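Response regulator receiver domain protein (CheY) (Rhodospirillum rubrum, PDB 3HEB) is a CheY-like response regulator receiver domain, which probably takes up a phosphoryl group from a partner kinase and passes on the signal. Local coordinates at residues S41-N44 / Y45-D49; D71-G74 / I75-L78. One frame throughout, in Å; residues are numbered along the deposited sequence.

Overall arrangement
Both contacts are local, each joining residues on one continuous piece of chain, and they come in series: contact 1 spans the last turns and the end of helix 39-47, contact 2 the loop after strand 61-65 and the first turn of helix 74-83. Their centres lie about 13 Å apart, yet they touch through Leu43, whose CD1 is 3.7 Å from SE of Met72 and whose CD2 is 3.8 Å from CG2 of Ile77. Within the five-stranded parallel sheet of the receiver fold, order 2-1-3-4-5, these are consecutive crossover helices. Leu43 packs the middle of helix 39-47 against the loop and first turn of helix 74-83. Contact 2 follows Asp66, the predicted phosphorylation site; contact 1 precedes it.

Contact 1 (S41-N44 / Y45-D49); sequences SALN and YLFGD
The ring of Phe47 meets Leu43 along its CD1-CE1 side, with the backbone oxygen of Leu43 at the ring edge, near its plane and 3.3 Å from CD1. The two side chains lie side by side and point the same way, and Leu43 CD2 comes to 3.4 Å from Phe47 CE1. With CG anti to its own carbonyl carbon (chi1 -62°), Phe47 sets the ring beside the Leu43 side chain, that edge toward it. The same Leu43 oxygen takes the hydrogen bond from Phe47 N at 2.8 Å, so backbone and ring of one residue converge on a single carbonyl. Two further bonds of this i to i+4 kind precede it, Tyr45 N to Ser41 O and Leu46 N to Ala42 O, both nearly straight. The last, Gly48 N to Asn44 O, is short at 2.6 Å and more bent, at 136°, where the helix gives out. Gly48 turns there to positive phi, with backbone angles at which a beta carbon would be jammed against the carbonyl oxygen of Phe47; glycine suits the turn for that reason. On the sheet side, Ala42 touches Ile10 and Tyr45 touches Val8 and Ile34, while the Tyr45 ring meets that of Phe36 with planes about 35° apart. Toward the next crossover helix, 74-83, both Leu43 and Phe47 pack on Leu80.

Contact 2 (D71-G74 / I75-L78); sequences DMTG and IDIL
This is a helix-start contact, in which the loop after strand 61-65 feeds into helix 74-83 and Met72, Thr73 and Gly74 meet the first turn. Thr73 O receives Asp76 N at 3.1 Å, the donor standing well above the carbonyl plane, 49° out of it and not on a lone pair. Gly74 O then takes Leu78 N at 3.0 Å in a nearly straight bond, with an N-H...O angle of 163°, and a weak one from Ile77 N besides. Ahead of these comes Met72, present as selenomethionine: with CG between the backbone N and the carbonyl carbon (chi1 58°) and the chain extended beyond it, SE reaches 3.8 Å from Ile77 CG1, the two side chains crossing at about a right angle. Ile77 CB also lies 3.4 Å from Gly74 O, alongside the oxygen. The hydroxyl of Thr73, carried anti to the backbone N, bonds to the oxygen of Leu67, and Gly74 is tied to Leu67 through the backbone; a valine in place of Thr73 would probably leave that oxygen without its hydroxyl mate and weaken the hold between loop and helix start. On one flank Met72 touches Thr40 of helix 39-47, and Asp71 bonds to Thr40 and Gly39 at the start of that helix. On another, Ile75 and Leu78 pack against Cys107 of helix 101-109.

Contact 1 (S41-N44 / Y45-D49)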
ATOM      1  N   SER A  41     -23.326  -7.254  -2.210  1.00 17.00           N
ATOM      2  CA  SER A  41     -23.679  -5.864  -2.424  1.00 15.98           C
ATOM      3  C   SER A  41     -22.430  -5.051  -2.714  1.00 16.06           C
ATOM      4  O   SER A  41     -22.470  -4.111  -3.508  1.00 16.62           O
ATOM      5  CB  SER A  41     -24.391  -5.308  -1.191  1.00 16.58           C
ATOM      6  OG  SER A  41     -23.630  -5.530  -0.021  1.00 18.04           O
ATOM      7  N   ALA A  42     -21.323  -5.420  -2.071  1.00 15.94           N
ATOM      8  CA  ALA A  42     -20.055  -4.720  -2.266  1.00 15.31           C
ATOM      9  C   ALA A  42     -19.594  -4.880  -3.713  1.00 14.34           C
ATOM     10  O   ALA A  42     -19.171  -3.911  -4.341  1.00 14.61           O
ATOM     11  CB  ALA A  42     -18.998  -5.251  -1.301  1.00 12.08           C
ATOM     12  N   LEU A  43     -19.678  -6.096  -4.241  1.00 13.90           N
ATOM     13  CA  LEU A  43     -19.289  -6.337  -5.624  1.00 15.98           C
ATOM     14  C   LEU A  43     -20.294  -5.653  -6.554  1.00 18.02           C
ATOM     15  O   LEU A  43     -19.937  -5.183  -7.633  1.00 18.71           O
ATOM     16  CB  LEU A  43     -19.237  -7.838  -5.924  1.00 14.29           C
ATOM     17  CG  LEU A  43     -18.100  -8.631  -5.277  1.00 14.71           C
ATOM     18  CD1 LEU A  43     -18.311 -10.119  -5.523  1.00 15.68           C
ATOM     19  CD2 LEU A  43     -16.762  -8.185  -5.853  1.00 15.11           C
ATOM     20  N   ASN A  44     -21.554  -5.604  -6.129  1.00 19.05           N
ATOM     21  CA  ASN A  44     -22.598  -4.952  -6.917  1.00 20.59           C
ATOM     22  C   ASN A  44     -22.238  -3.490  -7.192  1.00 19.91           C
ATOM     23  O   ASN A  44     -22.286  -3.019  -8.330  1.00 18.75           O
ATOM     24  CB  ASN A  44     -23.930  -4.995  -6.180  1.00 22.95           C
ATOM     25  CG  ASN A  44     -24.941  -4.047  -6.775  1.00 25.70           C
ATOM     26  OD1 ASN A  44     -25.359  -4.212  -7.921  1.00 27.10           O
ATOM     27  ND2 ASN A  44     -25.328  -3.029  -6.007  1.00 28.26           N
ATOM     28  N   TYR A  45     -21.883  -2.781  -6.125  1.00 18.71           N
ATOM     29  CA  TYR A  45     -21.511  -1.374  -6.203  1.00 17.40           C
ATOM     30  C   TYR A  45     -20.279  -1.153  -7.077  1.00 16.76           C
ATOM     31  O   TYR A  45     -20.243  -0.255  -7.914  1.00 15.18           O
ATOM     32  CB  TYR A  45     -21.236  -0.844  -4.793  1.00 17.43           C
ATOM     33  CG  TYR A  45     -20.594   0.525  -4.770  1.00 18.75           C
ATOM     34  CD1 TYR A  45     -21.326   1.665  -5.124  1.00 18.02           C
ATOM     35  CD2 TYR A  45     -19.248   0.680  -4.434  1.00 16.54           C
ATOM     36  CE1 TYR A  45     -20.739   2.920  -5.149  1.00 18.26           C
ATOM     37  CE2 TYR A  45     -18.643   1.941  -4.456  1.00 18.01           C
ATOM     38  CZ  TYR A  45     -19.397   3.057  -4.818  1.00 18.90           C
ATOM     39  OH  TYR A  45     -18.813   4.301  -4.862  1.00 18.02           O
ATOM     40  N   LEU A  46     -19.271  -1.991  -6.867  1.00 17.77           N
ATOM     41  CA  LEU A  46     -18.010  -1.910  -7.588  1.00 18.13           C
ATOM     42  C   LEU A  46     -18.070  -2.294  -9.063  1.00 19.34           C
ATOM     43  O   LEU A  46     -17.393  -1.685  -9.895  1.00 17.52           O
ATOM     44  CB  LEU A  46     -16.980  -2.794  -6.887  1.00 18.46           C
ATOM     45  CG  LEU A  46     -15.876  -2.179  -6.016  1.00 20.79           C
ATOM     46  CD1 LEU A  46     -16.274  -0.814  -5.486  1.00 19.89           C
ATOM     47  CD2 LEU A  46     -15.558  -3.156  -4.882  1.00 17.55           C
ATOM     48  N   PHE A  47     -18.867  -3.306  -9.390  1.00 20.64           N
ATOM     49  CA  PHE A  47     -18.957  -3.770 -10.767  1.00 23.61           C
ATOM     50  C   PHE A  47     -20.260  -3.443 -11.490  1.00 25.99           C
ATOM     51  O   PHE A  47     -20.316  -3.481 -12.721  1.00 26.05           O
ATOM     52  CB  PHE A  47     -18.690  -5.279 -10.821  1.00 22.26           C
ATOM     53  CG  PHE A  47     -17.319  -5.662 -10.348  1.00 21.82           C
ATOM     54  CD1 PHE A  47     -17.108  -6.074  -9.035  1.00 20.84           C
ATOM     55  CD2 PHE A  47     -16.223  -5.563 -11.209  1.00 22.32           C
ATOM     56  CE1 PHE A  47     -15.825  -6.381  -8.586  1.00 22.10           C
ATOM     57  CE2 PHE A  47     -14.931  -5.868 -10.770  1.00 19.93           C
ATOM     58  CZ  PHE A  47     -14.733  -6.276  -9.458  1.00 22.43           C
ATOM     59  N   GLY A  48     -21.299  -3.114 -10.729  1.00 29.24           N
ATOM     60  CA  GLY A  48     -22.579  -2.783 -11.332  1.00 30.12           C
ATOM     61  C   GLY A  48     -23.415  -4.014 -11.618  1.00 31.07           C
ATOM     62  O   GLY A  48     -22.954  -5.143 -11.444  1.00 30.25           O
ATOM     63  N   ASP A  49     -24.644  -3.797 -12.069  1.00 32.88           N
ATOM     64  CA  ASP A  49     -25.556  -4.888 -12.369  1.00 34.53           C
ATOM     65  C   ASP A  49     -25.099  -5.687 -13.575  1.00 35.08           C
ATOM     66  O   ASP A  49     -25.331  -6.892 -13.648  1.00 36.18           O
ATOM     67  CB  ASP A  49     -26.961  -4.342 -12.605  1.00 36.91           C
ATOM     68  CG  ASP A  49     -27.517  -3.648 -11.384  1.00 39.05           C
ATOM     69  OD1 ASP A  49     -27.555  -4.298 -10.317  1.00 40.71           O
ATOM     70  OD2 ASP A  49     -27.907  -2.461 -11.483  1.00 38.67           O
TER

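Contact 2 (D71-G74 / I75-L78)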
ATOM      1  N   ASP A  71     -21.076 -14.185   3.109  1.00 20.04           N
ATOM      2  CA  ASP A  71     -21.543 -14.806   1.881  1.00 18.92           C
ATOM      3  C   ASP A  71     -20.437 -15.264   0.944  1.00 19.71           C
ATOM      4  O   ASP A  71     -20.702 -15.984  -0.023  1.00 20.52           O
ATOM      5  CB  ASP A  71     -22.486 -13.849   1.153  1.00 18.01           C
ATOM      6  CG  ASP A  71     -21.859 -12.491   0.902  1.00 18.66           C
ATOM      7  OD1 ASP A  71     -20.750 -12.237   1.423  1.00 15.20           O
ATOM      8  OD2 ASP A  71     -22.481 -11.671   0.183  1.00 21.92           O
HETATM    9  N   MSE A  72     -19.204 -14.855   1.228  1.00 18.88           N
HETATM   10  CA  MSE A  72     -18.056 -15.246   0.407  1.00 17.25           C
HETATM   11  C   MSE A  72     -16.795 -14.949   1.196  1.00 18.33           C
HETATM   12  O   MSE A  72     -16.859 -14.692   2.401  1.00 19.45           O
HETATM   13  CB  MSE A  72     -18.038 -14.466  -0.928  1.00 14.62           C
HETATM   14  CG  MSE A  72     -17.992 -12.924  -0.816  1.00 11.49           C
HETATM   15 SE   MSE A  72     -18.192 -12.044  -2.409  1.00  3.90          SE
HETATM   16  CE  MSE A  72     -19.886 -12.247  -2.676  1.00  2.92           C
ATOM     17  N   THR A  73     -15.652 -15.007   0.526  1.00 18.71           N
ATOM     18  CA  THR A  73     -14.393 -14.677   1.170  1.00 19.44           C
ATOM     19  C   THR A  73     -13.872 -13.440   0.469  1.00 18.29           C
ATOM     20  O   THR A  73     -13.962 -13.328  -0.751  1.00 19.04           O
ATOM     21  CB  THR A  73     -13.339 -15.792   1.038  1.00 20.93           C
ATOM     22  OG1 THR A  73     -12.119 -15.350   1.659  1.00 23.66           O
ATOM     23  CG2 THR A  73     -13.087 -16.130  -0.429  1.00 18.16           C
ATOM     24  N   GLY A  74     -13.342 -12.506   1.247  1.00 17.09           N
ATOM     25  CA  GLY A  74     -12.823 -11.284   0.675  1.00 16.19           C
ATOM     26  C   GLY A  74     -11.687 -11.487  -0.311  1.00 17.68           C
ATOM     27  O   GLY A  74     -11.437 -10.613  -1.151  1.00 17.10           O
ATOM     28  N   ILE A  75     -10.984 -12.611  -0.226  1.00 17.17           N
ATOM     29  CA  ILE A  75      -9.888 -12.839  -1.158  1.00 19.83           C
ATOM     30  C   ILE A  75     -10.410 -12.831  -2.592  1.00 20.07           C
ATOM     31  O   ILE A  75      -9.776 -12.283  -3.489  1.00 19.20           O
ATOM     32  CB  ILE A  75      -9.145 -14.166  -0.868  1.00 21.16           C
ATOM     33  CG1 ILE A  75      -8.140 -13.941   0.263  1.00 23.15           C
ATOM     34  CG2 ILE A  75      -8.408 -14.660  -2.115  1.00 23.58           C
ATOM     35  CD1 ILE A  75      -7.323 -15.166   0.618  1.00 24.90           C
ATOM     36  N   ASP A  76     -11.580 -13.419  -2.806  1.00 19.61           N
ATOM     37  CA  ASP A  76     -12.134 -13.439  -4.149  1.00 19.47           C
ATOM     38  C   ASP A  76     -12.606 -12.062  -4.605  1.00 18.55           C
ATOM     39  O   ASP A  76     -12.625 -11.773  -5.800  1.00 20.28           O
ATOM     40  CB  ASP A  76     -13.250 -14.472  -4.226  1.00 19.82           C
ATOM     41  CG  ASP A  76     -12.711 -15.884  -4.131  1.00 18.49           C
ATOM     42  OD1 ASP A  76     -11.815 -16.225  -4.927  1.00 17.22           O
ATOM     43  OD2 ASP A  76     -13.168 -16.651  -3.266  1.00 19.15           O
ATOM     44  N   ILE A  77     -12.977 -11.207  -3.658  1.00 16.38           N
ATOM     45  CA  ILE A  77     -13.389  -9.856  -4.008  1.00 15.01           C
ATOM     46  C   ILE A  77     -12.120  -9.172  -4.524  1.00 15.01           C
ATOM     47  O   ILE A  77     -12.139  -8.496  -5.549  1.00 15.25           O
ATOM     48  CB  ILE A  77     -13.939  -9.081  -2.773  1.00 12.02           C
ATOM     49  CG1 ILE A  77     -15.261  -9.707  -2.306  1.00 11.99           C
ATOM     50  CG2 ILE A  77     -14.140  -7.617  -3.127  1.00  9.32           C
ATOM     51  CD1 ILE A  77     -15.921  -8.998  -1.140  1.00  8.27           C
ATOM     52  N   LEU A  78     -11.019  -9.388  -3.808  1.00 16.15           N
ATOM     53  CA  LEU A  78      -9.703  -8.835  -4.137  1.00 16.81           C
ATOM     54  C   LEU A  78      -9.289  -9.276  -5.535  1.00 17.19           C
ATOM     55  O   LEU A  78      -8.845  -8.465  -6.345  1.00 17.07           O
ATOM     56  CB  LEU A  78      -8.661  -9.340  -3.128  1.00 16.35           C
ATOM     57  CG  LEU A  78      -7.296  -8.670  -2.922  1.00 18.82           C
ATOM     58  CD1 LEU A  78      -6.362  -9.700  -2.304  1.00 19.87           C
ATOM     59  CD2 LEU A  78      -6.701  -8.169  -4.209  1.00 19.41           C
TER